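Local coordinates for bradyzoite pseudokinase 1 (Toxoplasma gondii, PDB 6M7Z), which is a divergent, kinase-fold pseudokinase without a glycine-rich loop that probably helps shape the membranes of the parasitophorous vacuole, at residues 109-113 against 124-128; 144-149 against 309-313. All coordinates share one frame; numbering follows the deposited sequence.

Contact 1: residues 109-113 against 124-128; sequences LLPSL and IFHPL
His126 presents the edge of its imidazole to Pro111 and one face to Leu110. Its ND1 donates to Pro111 O at 2.8 Å in a nearly straight bond (175° at the hydrogen). The oxygen lies in the ring plane, although ND1 stands well above the carbonyl plane. Leu110 comes in over the ring face: with CG anti to the backbone N (chi1 180°), CD2 settles 3.7 Å from the ring centroid in a CH-pi contact. Further along, Leu113 N donates to Phe125 O, also at 2.8 Å, while Ser112 CA makes a 3.4 Å CA-H...O contact with that same oxygen. Apolar contacts join Pro111 CG to Pro127 CG at 3.9 Å and Leu113 CB to Phe125 CB at 4.1 Å; Leu113 CD1 packs on the backbone, 3.6 Å from His126 C. In the second shell, Lys79 of strand 76-82 hydrogen-bonds His126 NE2 and so helps set the rotation of the ring, Tyr98 of helix 88-101 holds Leu110 O, and Ser112 OG hydrogen-bonds Glu115 OE2 and Gly114 N. With ND1 donating and NE2 facing the Lys79 amine, the buried imidazole is probably neutral with its proton on ND1. The ND1 bond to Pro111 O, with that from Leu113 N to Phe125 O, ties the loop after helix 88-101 to strand 121-127.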
ATOM      1  N   LEU A 109      -1.299   6.778   1.730  1.00 37.41           N
ATOM      2  CA  LEU A 109      -0.258   5.834   1.321  1.00 36.72           C
ATOM      3  C   LEU A 109       0.296   5.125   2.569  1.00 36.41           C
ATOM      4  O   LEU A 109       0.431   5.754   3.626  1.00 36.14           O
ATOM      5  CB  LEU A 109       0.855   6.574   0.574  1.00 37.50           C
ATOM      6  CG  LEU A 109       0.420   7.364  -0.668  1.00 38.52           C
ATOM      7  CD1 LEU A 109       1.617   7.947  -1.410  1.00 39.46           C
ATOM      8  CD2 LEU A 109      -0.406   6.528  -1.634  1.00 37.56           C
ATOM      9  N   LEU A 110       0.601   3.820   2.434  1.00 34.19           N
ATOM     10  CA  LEU A 110       1.137   3.018   3.528  1.00 33.65           C
ATOM     11  C   LEU A 110       2.406   3.693   4.054  1.00 34.52           C
ATOM     12  O   LEU A 110       3.368   3.860   3.314  1.00 35.82           O
ATOM     13  CB  LEU A 110       1.417   1.607   3.019  1.00 32.15           C
ATOM     14  CG  LEU A 110       1.995   0.606   4.034  1.00 32.80           C
ATOM     15  CD1 LEU A 110       0.970   0.307   5.121  1.00 32.98           C
ATOM     16  CD2 LEU A 110       2.412  -0.695   3.336  1.00 32.39           C
ATOM     17  N   PRO A 111       2.441   4.146   5.319  1.00 34.46           N
ATOM     18  CA  PRO A 111       3.632   4.782   5.869  1.00 36.46           C
ATOM     19  C   PRO A 111       4.754   3.800   6.238  1.00 36.19           C
ATOM     20  O   PRO A 111       4.482   2.666   6.618  1.00 36.78           O
ATOM     21  CB  PRO A 111       3.126   5.492   7.140  1.00 36.45           C
ATOM     22  CG  PRO A 111       1.848   4.757   7.534  1.00 36.53           C
ATOM     23  CD  PRO A 111       1.335   4.094   6.277  1.00 35.07           C
ATOM     24  N   SER A 112       5.999   4.267   6.094  1.00 35.44           N
ATOM     25  CA  SER A 112       7.197   3.584   6.584  1.00 34.99           C
ATOM     26  C   SER A 112       7.542   4.095   7.989  1.00 38.03           C
ATOM     27  O   SER A 112       7.472   5.282   8.219  1.00 38.76           O
ATOM     28  CB  SER A 112       8.355   3.810   5.646  1.00 32.91           C
ATOM     29  OG  SER A 112       9.560   3.334   6.237  1.00 30.82           O
ATOM     30  N   LEU A 113       7.933   3.192   8.894  1.00 39.08           N
ATOM     31  CA  LEU A 113       8.425   3.545  10.236  1.00 37.96           C
ATOM     32  C   LEU A 113       9.959   3.535  10.284  1.00 37.38           C
ATOM     33  O   LEU A 113      10.535   3.786  11.332  1.00 41.01           O
ATOM     34  CB  LEU A 113       7.883   2.539  11.254  1.00 38.48           C
ATOM     35  CG  LEU A 113       6.366   2.453  11.350  1.00 40.69           C
ATOM     36  CD1 LEU A 113       5.964   1.405  12.395  1.00 40.70           C
ATOM     37  CD2 LEU A 113       5.744   3.820  11.672  1.00 42.95           C
ATOM     38  N   ILE A 124      12.038  -2.783   5.718  1.00 29.09           N
ATOM     39  CA  ILE A 124      11.135  -1.672   5.842  1.00 29.91           C
ATOM     40  C   ILE A 124      10.104  -2.040   6.908  1.00 28.98           C
ATOM     41  O   ILE A 124       9.454  -3.069   6.801  1.00 30.21           O
ATOM     42  CB  ILE A 124      10.411  -1.334   4.522  1.00 32.28           C
ATOM     43  CG1 ILE A 124      11.380  -1.017   3.393  1.00 34.23           C
ATOM     44  CG2 ILE A 124       9.408  -0.190   4.731  1.00 34.59           C
ATOM     45  CD1 ILE A 124      10.680  -0.624   2.111  1.00 37.55           C
ATOM     46  N   PHE A 125       9.946  -1.178   7.907  1.00 28.33           N
ATOM     47  CA  PHE A 125       8.964  -1.388   8.936  1.00 27.89           C
ATOM     48  C   PHE A 125       7.702  -0.585   8.579  1.00 28.11           C
ATOM     49  O   PHE A 125       7.768   0.522   8.036  1.00 28.32           O
ATOM     50  CB  PHE A 125       9.575  -1.064  10.298  1.00 27.61           C
ATOM     51  CG  PHE A 125      10.612  -2.067  10.749  1.00 27.03           C
ATOM     52  CD1 PHE A 125      11.938  -1.945  10.368  1.00 26.49           C
ATOM     53  CD2 PHE A 125      10.251  -3.164  11.521  1.00 27.01           C
ATOM     54  CE1 PHE A 125      12.878  -2.895  10.747  1.00 26.46           C
ATOM     55  CE2 PHE A 125      11.191  -4.114  11.893  1.00 26.70           C
ATOM     56  CZ  PHE A 125      12.511  -3.977  11.514  1.00 26.99           C
ATOM     57  N   HIS A 126       6.545  -1.193   8.847  1.00 28.22           N
ATOM     58  CA  HIS A 126       5.238  -0.597   8.656  1.00 28.62           C
ATOM     59  C   HIS A 126       4.422  -0.783   9.924  1.00 29.07           C
ATOM     60  O   HIS A 126       4.672  -1.707  10.687  1.00 28.86           O
ATOM     61  CB  HIS A 126       4.484  -1.255   7.491  1.00 28.65           C
ATOM     62  CG  HIS A 126       5.121  -1.063   6.165  1.00 28.72           C
ATOM     63  ND1 HIS A 126       5.253   0.174   5.593  1.00 29.47           N
ATOM     64  CD2 HIS A 126       5.641  -1.954   5.296  1.00 28.62           C
ATOM     65  CE1 HIS A 126       5.850   0.043   4.418  1.00 30.00           C
ATOM     66  NE2 HIS A 126       6.115  -1.256   4.222  1.00 28.68           N
ATOM     67  N   PRO A 127       3.364   0.031  10.137  1.00 30.06           N
ATOM     68  CA  PRO A 127       2.375  -0.285  11.154  1.00 31.07           C
ATOM     69  C   PRO A 127       1.786  -1.654  10.786  1.00 31.60           C
ATOM     70  O   PRO A 127       1.647  -1.966   9.595  1.00 30.24           O
ATOM     71  CB  PRO A 127       1.322   0.820  11.046  1.00 31.82           C
ATOM     72  CG  PRO A 127       1.940   1.899  10.190  1.00 31.44           C
ATOM     73  CD  PRO A 127       3.029   1.242   9.371  1.00 30.38           C
ATOM     74  N   LEU A 128       1.485  -2.473  11.796  1.00 33.79           N
ATOM     75  CA  LEU A 128       0.879  -3.757  11.542  1.00 35.51           C
ATOM     76  C   LEU A 128      -0.584  -3.523  11.191  1.00 39.07           C
ATOM     77  O   LEU A 128      -1.346  -3.020  12.006  1.00 39.00           O
ATOM     78  CB  LEU A 128       1.013  -4.640  12.775  1.00 36.64           C
ATOM     79  CG  LEU A 128       0.350  -6.002  12.665  1.00 38.39           C
ATOM     80  CD1 LEU A 128       0.826  -6.754  11.413  1.00 37.38           C
ATOM     81  CD2 LEU A 128       0.613  -6.786  13.953  1.00 38.90           C
TER

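Contact 2: residues 144-149 against 309-313; sequences PDVQVL and ARPFR
Phe312 CG sits beside its own backbone N (chi1 -71°), which swings the ring back toward the helix start although its CB points away, and Leu149 CG, anti to its backbone N (chi1 178°), sends CD1 to 4.1 Å from Phe312 CE2. Pro144 lies alongside the phenyl ring, pointing the same way, with CB over one face near the rim, 4.0 Å from the Phe312 ring centroid in a CH-pi contact. The one hydrogen bond across the contact runs from Asp145 N to Pro311 O, 2.9 Å long and in the carbonyl plane. Asp145 is also the N-cap of helix 146-161: its OD1 takes weak bonds from the Gln147 and Val148 amides. The N-cap residue is thus tied to the tail by its backbone N, while its carboxylate caps the helix weakly. The Pro311 ring, within the type I turn from Arg310 to Arg313, packs its CB 4.0 Å from Leu149 CB, while Val148 CG1 reaches Ala309 CB at 3.8 Å. Val183 of strand 183-185 touches Leu149, Pro311 and Phe312, whereas Val146 faces helix 263-276, so the C-terminal tail, the start of helix 146-161 and strand 183-185 meet at Val183.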
ATOM      1  N   PRO A 144     -18.120  -3.048   4.475  1.00 50.01           N
ATOM      2  CA  PRO A 144     -17.860  -1.612   4.429  1.00 46.83           C
ATOM      3  C   PRO A 144     -18.946  -0.830   3.678  1.00 47.68           C
ATOM      4  O   PRO A 144     -19.773  -1.412   2.952  1.00 45.99           O
ATOM      5  CB  PRO A 144     -16.577  -1.544   3.601  1.00 46.47           C
ATOM      6  CG  PRO A 144     -16.748  -2.681   2.610  1.00 48.94           C
ATOM      7  CD  PRO A 144     -17.431  -3.778   3.403  1.00 47.36           C
ATOM      8  N   ASP A 145     -18.914   0.491   3.849  1.00 50.40           N
ATOM      9  CA  ASP A 145     -19.589   1.415   2.968  1.00 49.33           C
ATOM     10  C   ASP A 145     -18.838   1.387   1.622  1.00 48.29           C
ATOM     11  O   ASP A 145     -17.706   1.866   1.510  1.00 41.00           O
ATOM     12  CB  ASP A 145     -19.649   2.796   3.629  1.00 51.51           C
ATOM     13  CG  ASP A 145     -20.399   3.858   2.856  1.00 60.05           C
ATOM     14  OD1 ASP A 145     -20.460   3.749   1.624  1.00 58.65           O
ATOM     15  OD2 ASP A 145     -20.908   4.802   3.506  1.00 76.45           O
ATOM     16  N   VAL A 146     -19.485   0.805   0.607  1.00 46.65           N
ATOM     17  CA  VAL A 146     -18.905   0.590  -0.718  1.00 45.02           C
ATOM     18  C   VAL A 146     -18.535   1.936  -1.364  1.00 45.86           C
ATOM     19  O   VAL A 146     -17.498   2.071  -2.012  1.00 40.87           O
ATOM     20  CB  VAL A 146     -19.873  -0.210  -1.603  1.00 43.46           C
ATOM     21  CG1 VAL A 146     -19.441  -0.238  -3.056  1.00 44.02           C
ATOM     22  CG2 VAL A 146     -20.023  -1.623  -1.075  1.00 47.19           C
ATOM     23  N   GLN A 147     -19.422   2.917  -1.215  1.00 47.79           N
ATOM     24  CA  GLN A 147     -19.258   4.216  -1.838  1.00 50.71           C
ATOM     25  C   GLN A 147     -17.969   4.876  -1.323  1.00 47.10           C
ATOM     26  O   GLN A 147     -17.171   5.395  -2.100  1.00 45.61           O
ATOM     27  CB  GLN A 147     -20.488   5.071  -1.531  1.00 53.07           C
ATOM     28  CG  GLN A 147     -20.441   6.457  -2.146  1.00 57.17           C
ATOM     29  CD  GLN A 147     -21.426   7.411  -1.519  1.00 58.49           C
ATOM     30  OE1 GLN A 147     -21.799   7.277  -0.352  1.00 58.50           O
ATOM     31  NE2 GLN A 147     -21.875   8.366  -2.314  1.00 57.68           N
ATOM     32  N   VAL A 148     -17.784   4.839  -0.003  1.00 44.04           N
ATOM     33  CA  VAL A 148     -16.684   5.538   0.654  1.00 43.66           C
ATOM     34  C   VAL A 148     -15.373   4.786   0.401  1.00 38.86           C
ATOM     35  O   VAL A 148     -14.333   5.418   0.216  1.00 43.94           O
ATOM     36  CB  VAL A 148     -16.959   5.725   2.159  1.00 45.34           C
ATOM     37  CG1 VAL A 148     -15.762   6.338   2.883  1.00 43.30           C
ATOM     38  CG2 VAL A 148     -18.206   6.576   2.386  1.00 47.05           C
ATOM     39  N   LEU A 149     -15.429   3.447   0.386  1.00 35.07           N
ATOM     40  CA  LEU A 149     -14.232   2.631   0.153  1.00 32.01           C
ATOM     41  C   LEU A 149     -13.698   2.907  -1.252  1.00 31.80           C
ATOM     42  O   LEU A 149     -12.502   3.149  -1.441  1.00 32.35           O
ATOM     43  CB  LEU A 149     -14.560   1.145   0.324  1.00 30.56           C
ATOM     44  CG  LEU A 149     -13.397   0.185   0.058  1.00 28.28           C
ATOM     45  CD1 LEU A 149     -12.185   0.525   0.902  1.00 27.99           C
ATOM     46  CD2 LEU A 149     -13.820  -1.234   0.356  1.00 28.40           C
ATOM     47  N   ALA A 309     -11.695   9.426   6.187  1.00 63.24           N
ATOM     48  CA  ALA A 309     -12.683   8.405   5.877  1.00 55.73           C
ATOM     49  C   ALA A 309     -12.404   7.138   6.698  1.00 56.15           C
ATOM     50  O   ALA A 309     -11.259   6.796   6.980  1.00 56.28           O
ATOM     51  CB  ALA A 309     -12.718   8.110   4.402  1.00 53.91           C
ATOM     52  N   ARG A 310     -13.491   6.459   7.087  1.00 55.66           N
ATOM     53  CA  ARG A 310     -13.446   5.225   7.845  1.00 54.84           C
ATOM     54  C   ARG A 310     -14.505   4.302   7.245  1.00 54.58           C
ATOM     55  O   ARG A 310     -15.564   4.070   7.829  1.00 51.95           O
ATOM     56  CB  ARG A 310     -13.665   5.510   9.332  1.00 55.43           C
ATOM     57  CG  ARG A 310     -12.571   6.350   9.992  1.00 56.58           C
ATOM     58  CD  ARG A 310     -11.255   5.611  10.107  1.00 56.12           C
ATOM     59  NE  ARG A 310     -10.230   6.360  10.823  1.00 55.96           N
ATOM     60  CZ  ARG A 310      -9.523   7.360  10.303  1.00 54.65           C
ATOM     61  NH1 ARG A 310      -9.712   7.734   9.046  1.00 53.44           N
ATOM     62  NH2 ARG A 310      -8.622   7.978  11.048  1.00 54.78           N
ATOM     63  N   PRO A 311     -14.241   3.734   6.049  1.00 52.53           N
ATOM     64  CA  PRO A 311     -15.229   2.927   5.339  1.00 54.59           C
ATOM     65  C   PRO A 311     -15.692   1.663   6.089  1.00 55.10           C
ATOM     66  O   PRO A 311     -16.741   1.113   5.742  1.00 57.02           O
ATOM     67  CB  PRO A 311     -14.515   2.478   4.049  1.00 53.01           C
ATOM     68  CG  PRO A 311     -13.266   3.344   3.944  1.00 54.64           C
ATOM     69  CD  PRO A 311     -12.950   3.794   5.349  1.00 54.52           C
ATOM     70  N   PHE A 312     -14.906   1.210   7.082  1.00 50.52           N
ATOM     71  CA  PHE A 312     -15.139  -0.048   7.791  1.00 50.22           C
ATOM     72  C   PHE A 312     -15.711   0.171   9.200  1.00 53.58           C
ATOM     73  O   PHE A 312     -15.900  -0.802   9.915  1.00 50.42           O
ATOM     74  CB  PHE A 312     -13.851  -0.875   7.870  1.00 47.53           C
ATOM     75  CG  PHE A 312     -13.403  -1.467   6.559  1.00 46.05           C
ATOM     76  CD1 PHE A 312     -13.967  -2.638   6.080  1.00 46.18           C
ATOM     77  CD2 PHE A 312     -12.416  -0.853   5.795  1.00 44.81           C
ATOM     78  CE1 PHE A 312     -13.573  -3.171   4.862  1.00 46.22           C
ATOM     79  CE2 PHE A 312     -12.034  -1.381   4.573  1.00 41.89           C
ATOM     80  CZ  PHE A 312     -12.601  -2.541   4.122  1.00 44.17           C
ATOM     81  N   ARG A 313     -16.038   1.419   9.581  1.00 67.99           N
ATOM     82  CA  ARG A 313     -16.838   1.695  10.801  1.00 80.23           C
ATOM     83  C   ARG A 313     -18.334   1.501  10.497  1.00 80.98           C
ATOM     84  O   ARG A 313     -18.768   1.774   9.389  1.00 93.38           O
ATOM     85  CB  ARG A 313     -16.585   3.124  11.297  1.00 91.34           C
ATOM     86  CG  ARG A 313     -15.764   3.202  12.573  1.00108.71           C
ATOM     87  CD  ARG A 313     -15.379   4.635  12.915  1.00118.86           C
ATOM     88  NE  ARG A 313     -14.951   4.821  14.297  1.00127.97           N
ATOM     89  CZ  ARG A 313     -14.169   5.812  14.730  1.00122.04           C
ATOM     90  NH1 ARG A 313     -13.570   6.618  13.869  1.00114.26           N
ATOM     91  NH2 ARG A 313     -13.981   5.987  16.027  1.00106.72           N
TER

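Overall arrangement
From the N terminus, the chain passes helix 88-101 and enters the loop that opens contact 1. Contact 1 closes, with ten residues between its segments, on the second strand of the hairpin formed by 114-117 and 121-127. Contact 2 opens only after that, at the start of helix 146-161, and closes 159 intervening residues later near the C terminus. The two loops therefore follow in series, neither nested nor crossed, with centres 22 Å apart. In kinase terms contact 1 belongs to the N-lobe and contact 2 to the C-lobe. Strand 183-185 relates them: Leu185 shares a backbone bond with Leu110, and the same strand reaches contact 2.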